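Cellobiose 2-epimerase (Spirochaeta thermophila DSM 6192, PDB 5ZIG) probably catalyses the reversible epimerization of cellobiose to 4-O-beta-D-glucopyranosyl-D-mannose. Local coordinates at residues 194-205 with 213-224; 244-252 with 299-309. All coordinates share one frame; numbering follows the deposited sequence.

How the interactions relate
The fold of the N-acylglucosamine 2-epimerase family is an (alpha/alpha)6 barrel; interaction 1 is a helix pair of it, while interaction 2 joins connections that link its helices. Interaction 1 brings together two consecutive helices, 191-208 and 211-228, in a buried, largely apolar seam whose centre is about 14 Å from the centre of the chain. Interaction 2, about 19 Å from that centre, ties the connection leading into helix 251-269 to strand 302-303 and its turn, at the surface. The centres of interactions 1 and 2 are about 24 Å apart; the nearest atoms of interactions 1 and 2 are about 6 Å apart. Helix 251-269, which starts within interaction 2, packs further along on Ser-202 and Ile-221 of interaction 1, and so connects the two.

Interaction 1 (194-205 with 213-224); sequences HLHILEAYSTLF and VREAMEHLILIF
Phe-205 CZ sits over one face of the Arg-214 guanidinium, toward its rim, with the ring and guanidinium planes 75° apart and Phe-205 CZ 3.5 Å from Arg-214 NH1. Arg-214 CB approaches CE1 of the same ring, and Met-217 SD makes an oblique Met-aromatic contact, 4.7 Å from the Phe-205 ring centroid. Phe-205 reaches them because its CG stands anti to the backbone N (chi1 180°), which carries the ring across to helix 211-228. Were Phe-205 cut back to an alanine, Met-217 SD and the Arg-214 guanidinium would probably lose the ring they rest on, leaving Arg-214 freer to swing.

Segments 194-205 and 213-224 run roughly antiparallel (150° between directions), their axes 9.2 Å apart at closest, and mesh by knobs into holes. Tyr-201 fits among Val-213, Ala-216, Met-217 and Leu-220. The small methyl of Ala-216 makes room for the phenol, its CB 3.7 Å from Tyr-201 CE2. Leu-220 is the reciprocal knob, its CD1 3.8 Å from Ile-197 CG2 as the two side chains cross at about a right angle. Farther along, the edge of the Phe-224 ring meets the backbone of helix 191-208, CZ 3.5 Å from Leu-195 CA. With no hydrogen bond between the segments, cohesion rests mainly on apolar fit, while His-194 ND1 and Tyr-201 OH find partners outside the pair, at Thr-190 O and Glu-153.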
loop_
_atom_site.group_PDB
_atom_site.type_symbol
_atom_site.label_atom_id
_atom_site.label_comp_id
_atom_site.label_asym_id
_atom_site.label_seq_id
_atom_site.Cartn_x
_atom_site.Cartn_y
_atom_site.Cartn_z
ATOM N N HIS A 194 -1.624 5.966 -9.622
ATOM C CA HIS A 194 -2.574 6.976 -9.168
ATOM C C HIS A 194 -3.083 6.668 -7.766
ATOM O O HIS A 194 -3.228 7.581 -6.943
ATOM C CB HIS A 194 -3.720 7.111 -10.167
ATOM C CG HIS A 194 -3.362 7.964 -11.342
ATOM N ND1 HIS A 194 -2.681 7.470 -12.431
ATOM C CD2 HIS A 194 -3.516 9.290 -11.563
ATOM C CE1 HIS A 194 -2.476 8.445 -13.297
ATOM N NE2 HIS A 194 -2.968 9.562 -12.794
ATOM N N LEU A 195 -3.307 5.382 -7.464
ATOM C CA LEU A 195 -3.826 5.019 -6.147
ATOM C C LEU A 195 -2.812 5.340 -5.067
ATOM O O LEU A 195 -3.164 5.803 -3.977
ATOM C CB LEU A 195 -4.194 3.532 -6.104
ATOM C CG LEU A 195 -4.695 2.984 -4.754
ATOM C CD1 LEU A 195 -6.047 3.587 -4.487
ATOM C CD2 LEU A 195 -4.820 1.462 -4.725
ATOM N N HIS A 196 -1.534 5.098 -5.320
ATOM C CA HIS A 196 -0.605 5.323 -4.224
ATOM C C HIS A 196 -0.216 6.783 -4.086
ATOM O O HIS A 196 0.246 7.193 -3.014
ATOM C CB HIS A 196 0.591 4.381 -4.375
ATOM C CG HIS A 196 0.231 2.967 -4.036
ATOM N ND1 HIS A 196 0.208 2.502 -2.736
ATOM C CD2 HIS A 196 -0.187 1.937 -4.811
ATOM C CE1 HIS A 196 -0.167 1.236 -2.732
ATOM N NE2 HIS A 196 -0.426 0.873 -3.976
ATOM N N ILE A 197 -0.455 7.589 -5.113
ATOM C CA ILE A 197 -0.306 9.024 -4.920
ATOM C C ILE A 197 -1.420 9.542 -4.024
ATOM O O ILE A 197 -1.186 10.311 -3.082
ATOM C CB ILE A 197 -0.278 9.759 -6.268
ATOM C CG1 ILE A 197 1.056 9.507 -6.970
ATOM C CG2 ILE A 197 -0.459 11.255 -6.031
ATOM C CD1 ILE A 197 0.953 9.518 -8.492
ATOM N N LEU A 198 -2.651 9.117 -4.294
ATOM C CA LEU A 198 -3.741 9.410 -3.374
ATOM C C LEU A 198 -3.367 8.991 -1.957
ATOM O O LEU A 198 -3.518 9.763 -1.001
ATOM C CB LEU A 198 -5.011 8.704 -3.849
ATOM C CG LEU A 198 -6.202 8.794 -2.905
ATOM C CD1 LEU A 198 -6.827 10.182 -2.930
ATOM C CD2 LEU A 198 -7.240 7.717 -3.228
ATOM N N GLU A 199 -2.811 7.780 -1.821
ATOM C CA GLU A 199 -2.492 7.242 -0.501
ATOM C C GLU A 199 -1.518 8.143 0.238
ATOM O O GLU A 199 -1.732 8.492 1.412
ATOM C CB GLU A 199 -1.935 5.824 -0.651
ATOM C CG GLU A 199 -1.223 5.259 0.564
ATOM C CD GLU A 199 -0.489 3.964 0.237
ATOM O OE1 GLU A 199 0.504 3.990 -0.526
ATOM O OE2 GLU A 199 -0.927 2.906 0.717
ATOM N N ALA A 200 -0.448 8.550 -0.452
ATOM C CA ALA A 200 0.514 9.491 0.107
ATOM C C ALA A 200 -0.157 10.790 0.524
ATOM O O ALA A 200 0.139 11.335 1.592
ATOM C CB ALA A 200 1.618 9.781 -0.924
ATOM N N TYR A 201 -1.031 11.323 -0.331
ATOM C CA TYR A 201 -1.551 12.674 -0.114
ATOM C C TYR A 201 -2.512 12.712 1.063
ATOM O O TYR A 201 -2.459 13.648 1.869
ATOM C CB TYR A 201 -2.229 13.193 -1.378
ATOM C CG TYR A 201 -1.255 13.610 -2.470
ATOM C CD1 TYR A 201 0.112 13.376 -2.340
ATOM C CD2 TYR A 201 -1.699 14.247 -3.613
ATOM C CE1 TYR A 201 1.009 13.757 -3.337
ATOM C CE2 TYR A 201 -0.797 14.633 -4.642
ATOM C CZ TYR A 201 0.551 14.391 -4.482
ATOM O OH TYR A 201 1.457 14.778 -5.466
ATOM N N SER A 202 -3.401 11.717 1.176
ATOM C CA SER A 202 -4.241 11.608 2.374
ATOM C C SER A 202 -3.408 11.758 3.642
ATOM O O SER A 202 -3.766 12.518 4.549
ATOM C CB SER A 202 -5.003 10.277 2.391
ATOM O OG SER A 202 -6.001 10.228 1.378
ATOM N N THR A 203 -2.262 11.077 3.696
ATOM C CA THR A 203 -1.406 11.108 4.879
ATOM C C THR A 203 -0.644 12.433 4.994
ATOM O O THR A 203 -0.474 12.958 6.104
ATOM C CB THR A 203 -0.456 9.888 4.849
ATOM O OG1 THR A 203 -1.199 8.699 5.150
ATOM C CG2 THR A 203 0.690 10.011 5.862
ATOM N N LEU A 204 -0.179 12.997 3.871
ATOM C CA LEU A 204 0.448 14.320 3.931
ATOM C C LEU A 204 -0.563 15.372 4.379
ATOM O O LEU A 204 -0.236 16.261 5.172
ATOM C CB LEU A 204 1.069 14.686 2.571
ATOM C CG LEU A 204 1.822 16.027 2.490
ATOM C CD1 LEU A 204 3.014 16.065 3.460
ATOM C CD2 LEU A 204 2.252 16.387 1.065
ATOM N N PHE A 205 -1.811 15.249 3.924
ATOM C CA PHE A 205 -2.862 16.167 4.369
ATOM C C PHE A 205 -3.223 15.950 5.839
ATOM O O PHE A 205 -3.451 16.917 6.574
ATOM C CB PHE A 205 -4.107 16.011 3.496
ATOM C CG PHE A 205 -5.246 16.914 3.892
ATOM C CD1 PHE A 205 -5.211 18.265 3.597
ATOM C CD2 PHE A 205 -6.352 16.403 4.564
ATOM C CE1 PHE A 205 -6.254 19.091 3.957
ATOM C CE2 PHE A 205 -7.398 17.218 4.929
ATOM C CZ PHE A 205 -7.352 18.565 4.625
ATOM N N VAL A 213 -2.678 20.138 -0.721
ATOM C CA VAL A 213 -2.822 18.688 -0.737
ATOM C C VAL A 213 -4.284 18.302 -0.914
ATOM O O VAL A 213 -4.611 17.421 -1.722
ATOM C CB VAL A 213 -2.222 18.069 0.533
ATOM C CG1 VAL A 213 -1.896 16.565 0.285
ATOM C CG2 VAL A 213 -0.996 18.828 0.910
ATOM N N ARG A 214 -5.187 18.957 -0.170
ATOM C CA ARG A 214 -6.596 18.562 -0.232
ATOM C C ARG A 214 -7.141 18.763 -1.634
ATOM O O ARG A 214 -7.960 17.966 -2.118
ATOM C CB ARG A 214 -7.448 19.348 0.772
ATOM C CG ARG A 214 -8.940 19.409 0.367
ATOM C CD ARG A 214 -9.722 20.550 1.011
ATOM N NE ARG A 214 -10.465 20.087 2.176
ATOM C CZ ARG A 214 -10.222 20.481 3.422
ATOM N NH1 ARG A 214 -9.263 21.365 3.663
ATOM N NH2 ARG A 214 -10.943 19.998 4.427
ATOM N N GLU A 215 -6.687 19.826 -2.303
ATOM C CA GLU A 215 -7.124 20.086 -3.665
ATOM C C GLU A 215 -6.605 19.019 -4.628
ATOM O O GLU A 215 -7.346 18.560 -5.503
ATOM C CB GLU A 215 -6.685 21.498 -4.074
ATOM C CG GLU A 215 -7.492 22.563 -3.306
ATOM C CD GLU A 215 -6.975 23.990 -3.458
ATOM O OE1 GLU A 215 -5.898 24.197 -4.059
ATOM O OE2 GLU A 215 -7.660 24.908 -2.953
ATOM N N ALA A 216 -5.340 18.612 -4.485
ATOM C CA ALA A 216 -4.842 17.498 -5.294
ATOM C C ALA A 216 -5.632 16.221 -5.012
ATOM O O ALA A 216 -5.918 15.443 -5.933
ATOM C CB ALA A 216 -3.351 17.284 -5.045
ATOM N N MET A 217 -6.021 16.010 -3.746
ATOM C CA MET A 217 -6.874 14.873 -3.381
ATOM C C MET A 217 -8.214 14.916 -4.115
ATOM O O MET A 217 -8.649 13.914 -4.689
ATOM C CB MET A 217 -7.091 14.843 -1.866
ATOM C CG MET A 217 -5.852 14.410 -1.091
ATOM S SD MET A 217 -5.964 14.768 0.675
ATOM C CE MET A 217 -7.149 13.527 1.260
ATOM N N GLU A 218 -8.874 16.076 -4.116
ATOM C CA GLU A 218 -10.094 16.247 -4.899
ATOM C C GLU A 218 -9.881 15.832 -6.348
ATOM O O GLU A 218 -10.625 15.006 -6.882
ATOM C CB GLU A 218 -10.549 17.707 -4.838
ATOM C CG GLU A 218 -10.829 18.249 -3.426
ATOM C CD GLU A 218 -11.493 19.632 -3.449
ATOM O OE1 GLU A 218 -10.907 20.548 -4.065
ATOM O OE2 GLU A 218 -12.556 19.826 -2.826
ATOM N N HIS A 219 -8.855 16.407 -6.994
ATOM C CA HIS A 219 -8.534 16.026 -8.364
ATOM C C HIS A 219 -8.453 14.506 -8.505
ATOM O O HIS A 219 -9.051 13.919 -9.413
ATOM C CB HIS A 219 -7.205 16.652 -8.786
ATOM C CG HIS A 219 -6.785 16.273 -10.168
ATOM N ND1 HIS A 219 -7.573 16.509 -11.276
ATOM C CD2 HIS A 219 -5.658 15.685 -10.627
ATOM C CE1 HIS A 219 -6.944 16.085 -12.359
ATOM N NE2 HIS A 219 -5.780 15.581 -11.994
ATOM N N LEU A 220 -7.713 13.858 -7.599
ATOM C CA LEU A 220 -7.524 12.406 -7.679
ATOM C C LEU A 220 -8.850 11.665 -7.553
ATOM O O LEU A 220 -9.085 10.671 -8.252
ATOM C CB LEU A 220 -6.530 11.950 -6.604
ATOM C CG LEU A 220 -5.066 12.159 -7.017
ATOM C CD1 LEU A 220 -4.105 12.140 -5.849
ATOM C CD2 LEU A 220 -4.660 11.137 -8.077
ATOM N N ILE A 221 -9.739 12.144 -6.677
ATOM C CA ILE A 221 -11.028 11.476 -6.504
ATOM C C ILE A 221 -11.828 11.526 -7.800
ATOM O O ILE A 221 -12.440 10.529 -8.205
ATOM C CB ILE A 221 -11.805 12.085 -5.315
ATOM C CG1 ILE A 221 -11.141 11.680 -3.999
ATOM C CG2 ILE A 221 -13.222 11.561 -5.290
ATOM C CD1 ILE A 221 -10.887 12.795 -3.047
ATOM N N LEU A 222 -11.805 12.674 -8.489
ATOM C CA LEU A 222 -12.522 12.781 -9.757
ATOM C C LEU A 222 -11.931 11.869 -10.827
ATOM O O LEU A 222 -12.669 11.355 -11.674
ATOM C CB LEU A 222 -12.524 14.236 -10.249
ATOM C CG LEU A 222 -13.442 15.220 -9.511
ATOM C CD1 LEU A 222 -13.029 16.636 -9.830
ATOM C CD2 LEU A 222 -14.905 15.001 -9.878
ATOM N N ILE A 223 -10.608 11.678 -10.825
ATOM C CA ILE A 223 -9.989 10.742 -11.757
ATOM C C ILE A 223 -10.516 9.334 -11.496
ATOM O O ILE A 223 -10.906 8.605 -12.422
ATOM C CB ILE A 223 -8.454 10.797 -11.625
ATOM C CG1 ILE A 223 -7.925 12.190 -11.939
ATOM C CG2 ILE A 223 -7.784 9.715 -12.474
ATOM C CD1 ILE A 223 -8.206 12.644 -13.345
ATOM N N PHE A 224 -10.537 8.940 -10.221
ATOM C CA PHE A 224 -11.031 7.618 -9.855
ATOM C C PHE A 224 -12.517 7.482 -10.154
ATOM O O PHE A 224 -12.934 6.482 -10.740
ATOM C CB PHE A 224 -10.730 7.337 -8.382
ATOM C CG PHE A 224 -9.355 6.746 -8.155
ATOM C CD1 PHE A 224 -9.151 5.373 -8.270
ATOM C CD2 PHE A 224 -8.265 7.560 -7.857
ATOM C CE1 PHE A 224 -7.886 4.823 -8.074
ATOM C CE2 PHE A 224 -6.997 7.024 -7.655
ATOM C CZ PHE A 224 -6.805 5.652 -7.769
#

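Interaction 2 (244-252 with 299-309); sequences PMGGGISFG and LPNEQREDGSV
Leu-299 reaches Phe-251 with its CD1, and Pro-300 sets its CG over one face of the phenyl, toward the rim, CG to Phe-251 CE2 4.2 Å. With CG anti to its own carbonyl carbon (chi1 -61°), Phe-251 turns its ring edge to the backbone at Asn-301 and Glu-302; a flat ring suits this slot beside the chain. Gln-303 then forms the antiparallel hydrogen-bonded pair with Ile-249. Its N donates to Ile-249 O at 2.8 Å, and its O accepts from Ile-249 N at 3.0 Å, on a lone pair in the carbonyl plane. Next to the pair Gly-248 has to be glycine: a CB would strike Gln-303 O and jam against the preceding carbonyl O. Glu-305, in the type I turn from Arg-304 to Gly-307, lays its carboxylate against the backbone of Gly-246 and Gly-247, at angles too poor for a hydrogen bond to Gly-247 N.

Strand 302-303 thus lies between 249-250 and 309-314, where Asn-301 and Glu-302 face Asp-310 in a classic bulge. Ser-250 N-caps helix 251-269 through its side chain, whose OG also bonds to His-253 ND1, and Leu-299 inserts between helices 275-294 and 315-332.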
loop_
_atom_site.group_PDB
_atom_site.type_symbol
_atom_site.label_atom_id
_atom_site.label_comp_id
_atom_site.label_asym_id
_atom_site.label_seq_id
_atom_site.Cartn_x
_atom_site.Cartn_y
_atom_site.Cartn_z
ATOM N N PRO A 244 -8.942 3.442 -21.981
ATOM C CA PRO A 244 -8.484 2.162 -21.419
ATOM C C PRO A 244 -7.488 1.448 -22.325
ATOM O O PRO A 244 -7.673 1.358 -23.539
ATOM C CB PRO A 244 -9.782 1.361 -21.287
ATOM C CG PRO A 244 -10.846 2.418 -21.194
ATOM C CD PRO A 244 -10.409 3.505 -22.084
ATOM N N MET A 245 -6.429 0.920 -21.726
ATOM C CA MET A 245 -5.478 0.089 -22.451
ATOM C C MET A 245 -5.442 -1.303 -21.833
ATOM O O MET A 245 -5.492 -1.445 -20.608
ATOM C CB MET A 245 -4.079 0.708 -22.442
ATOM C CG MET A 245 -3.991 2.016 -23.203
ATOM S SD MET A 245 -2.405 2.844 -22.966
ATOM C CE MET A 245 -1.267 1.681 -23.735
ATOM N N GLY A 246 -5.365 -2.326 -22.688
ATOM C CA GLY A 246 -5.335 -3.690 -22.194
ATOM C C GLY A 246 -6.596 -4.029 -21.427
ATOM O O GLY A 246 -7.698 -3.581 -21.759
ATOM N N GLY A 247 -6.444 -4.824 -20.383
ATOM C CA GLY A 247 -7.587 -5.168 -19.567
ATOM C C GLY A 247 -7.172 -5.823 -18.272
ATOM O O GLY A 247 -6.039 -5.676 -17.814
ATOM N N GLY A 248 -8.113 -6.544 -17.681
ATOM C CA GLY A 248 -7.843 -7.338 -16.502
ATOM C C GLY A 248 -8.311 -6.666 -15.224
ATOM O O GLY A 248 -8.595 -5.466 -15.170
ATOM N N ILE A 249 -8.364 -7.475 -14.173
ATOM C CA ILE A 249 -8.861 -7.071 -12.863
ATOM C C ILE A 249 -7.848 -7.501 -11.813
ATOM O O ILE A 249 -7.429 -8.664 -11.795
ATOM C CB ILE A 249 -10.236 -7.698 -12.561
ATOM C CG1 ILE A 249 -11.279 -7.211 -13.562
ATOM C CG2 ILE A 249 -10.667 -7.402 -11.136
ATOM C CD1 ILE A 249 -12.355 -8.211 -13.821
ATOM N N SER A 250 -7.444 -6.558 -10.952
ATOM C CA SER A 250 -6.643 -6.841 -9.763
ATOM C C SER A 250 -7.566 -6.829 -8.545
ATOM O O SER A 250 -7.974 -5.765 -8.076
ATOM C CB SER A 250 -5.520 -5.832 -9.609
ATOM O OG SER A 250 -4.721 -6.112 -8.470
ATOM N N PHE A 251 -7.883 -8.022 -8.023
ATOM C CA PHE A 251 -8.815 -8.107 -6.897
ATOM C C PHE A 251 -8.281 -7.355 -5.688
ATOM O O PHE A 251 -9.034 -6.648 -5.008
ATOM C CB PHE A 251 -9.100 -9.577 -6.547
ATOM C CG PHE A 251 -9.721 -10.343 -7.671
ATOM C CD1 PHE A 251 -11.098 -10.387 -7.826
ATOM C CD2 PHE A 251 -8.924 -10.977 -8.611
ATOM C CE1 PHE A 251 -11.664 -11.065 -8.886
ATOM C CE2 PHE A 251 -9.484 -11.661 -9.671
ATOM C CZ PHE A 251 -10.856 -11.704 -9.813
ATOM N N GLY A 252 -6.973 -7.476 -5.423
ATOM C CA GLY A 252 -6.375 -6.735 -4.323
ATOM C C GLY A 252 -6.452 -5.225 -4.501
ATOM O O GLY A 252 -6.670 -4.489 -3.536
ATOM N N LEU A 299 -8.763 -14.562 -1.590
ATOM C CA LEU A 299 -8.914 -13.830 -2.846
ATOM C C LEU A 299 -7.871 -14.205 -3.886
ATOM O O LEU A 299 -6.663 -14.183 -3.601
ATOM C CB LEU A 299 -8.858 -12.326 -2.588
ATOM C CG LEU A 299 -10.175 -11.762 -2.095
ATOM C CD1 LEU A 299 -10.139 -10.247 -2.241
ATOM C CD2 LEU A 299 -11.316 -12.363 -2.897
ATOM N N PRO A 300 -8.308 -14.509 -5.105
ATOM C CA PRO A 300 -7.367 -14.753 -6.202
ATOM C C PRO A 300 -6.601 -13.489 -6.563
ATOM O O PRO A 300 -6.958 -12.369 -6.188
ATOM C CB PRO A 300 -8.257 -15.210 -7.363
ATOM C CG PRO A 300 -9.675 -14.898 -6.953
ATOM C CD PRO A 300 -9.710 -14.756 -5.476
ATOM N N ASN A 301 -5.528 -13.683 -7.329
ATOM C CA ASN A 301 -4.619 -12.568 -7.542
ATOM C C ASN A 301 -5.125 -11.633 -8.632
ATOM O O ASN A 301 -5.213 -10.417 -8.424
ATOM C CB ASN A 301 -3.223 -13.068 -7.879
ATOM C CG ASN A 301 -2.251 -11.932 -8.039
ATOM O OD1 ASN A 301 -2.332 -10.929 -7.323
ATOM N ND2 ASN A 301 -1.329 -12.071 -8.975
ATOM N N GLU A 302 -5.479 -12.173 -9.796
ATOM C CA GLU A 302 -5.998 -11.295 -10.823
ATOM C C GLU A 302 -6.767 -12.087 -11.862
ATOM O O GLU A 302 -6.581 -13.296 -12.029
ATOM C CB GLU A 302 -4.873 -10.507 -11.514
ATOM C CG GLU A 302 -4.065 -11.356 -12.476
ATOM C CD GLU A 302 -3.083 -10.540 -13.306
ATOM O OE1 GLU A 302 -3.428 -9.400 -13.697
ATOM O OE2 GLU A 302 -1.969 -11.041 -13.562
ATOM N N GLN A 303 -7.633 -11.369 -12.562
ATOM C CA GLN A 303 -8.245 -11.835 -13.793
ATOM C C GLN A 303 -7.419 -11.292 -14.952
ATOM O O GLN A 303 -7.295 -10.070 -15.109
ATOM C CB GLN A 303 -9.691 -11.356 -13.878
ATOM C CG GLN A 303 -10.477 -11.910 -15.044
ATOM C CD GLN A 303 -11.948 -12.065 -14.695
ATOM O OE1 GLN A 303 -12.734 -11.130 -14.839
ATOM N NE2 GLN A 303 -12.320 -13.248 -14.217
ATOM N N ARG A 304 -6.838 -12.191 -15.744
ATOM C CA ARG A 304 -6.050 -11.758 -16.888
ATOM C C ARG A 304 -6.949 -11.136 -17.954
ATOM O O ARG A 304 -8.178 -11.269 -17.927
ATOM C CB ARG A 304 -5.269 -12.939 -17.462
ATOM C CG ARG A 304 -4.324 -13.533 -16.449
ATOM C CD ARG A 304 -3.338 -14.460 -17.094
ATOM N NE ARG A 304 -2.656 -15.287 -16.104
ATOM C CZ ARG A 304 -3.125 -16.434 -15.620
ATOM N NH1 ARG A 304 -4.296 -16.911 -16.027
ATOM N NH2 ARG A 304 -2.408 -17.108 -14.725
ATOM N N GLU A 305 -6.317 -10.448 -18.915
ATOM C CA GLU A 305 -7.088 -9.802 -19.969
ATOM C C GLU A 305 -7.975 -10.800 -20.708
ATOM O O GLU A 305 -9.058 -10.437 -21.171
ATOM C CB GLU A 305 -6.153 -9.074 -20.947
ATOM C CG GLU A 305 -5.138 -8.133 -20.282
ATOM C CD GLU A 305 -4.435 -7.199 -21.271
ATOM O OE1 GLU A 305 -4.883 -7.127 -22.435
ATOM O OE2 GLU A 305 -3.439 -6.539 -20.880
ATOM N N ASP A 306 -7.562 -12.061 -20.793
ATOM C CA ASP A 306 -8.319 -13.066 -21.534
ATOM C C ASP A 306 -9.353 -13.808 -20.684
ATOM O O ASP A 306 -9.924 -14.793 -21.159
ATOM C CB ASP A 306 -7.357 -14.064 -22.198
ATOM C CG ASP A 306 -6.577 -14.911 -21.184
ATOM O OD1 ASP A 306 -6.862 -14.836 -19.961
ATOM O OD2 ASP A 306 -5.662 -15.648 -21.619
ATOM N N GLY A 307 -9.603 -13.371 -19.443
ATOM C CA GLY A 307 -10.619 -13.968 -18.606
ATOM C C GLY A 307 -10.132 -15.040 -17.649
ATOM O O GLY A 307 -10.785 -15.275 -16.625
ATOM N N SER A 308 -9.011 -15.699 -17.944
ATOM C CA SER A 308 -8.443 -16.643 -16.991
ATOM C C SER A 308 -8.032 -15.911 -15.717
ATOM O O SER A 308 -7.853 -14.688 -15.698
ATOM C CB SER A 308 -7.238 -17.382 -17.589
ATOM O OG SER A 308 -6.118 -16.518 -17.802
ATOM N N VAL A 309 -7.880 -16.674 -14.636
ATOM C CA VAL A 309 -7.658 -16.112 -13.309
ATOM C C VAL A 309 -6.372 -16.683 -12.737
ATOM O O VAL A 309 -6.162 -17.904 -12.757
ATOM C CB VAL A 309 -8.845 -16.386 -12.361
ATOM C CG1 VAL A 309 -8.570 -15.788 -10.977
ATOM C CG2 VAL A 309 -10.127 -15.818 -12.935
#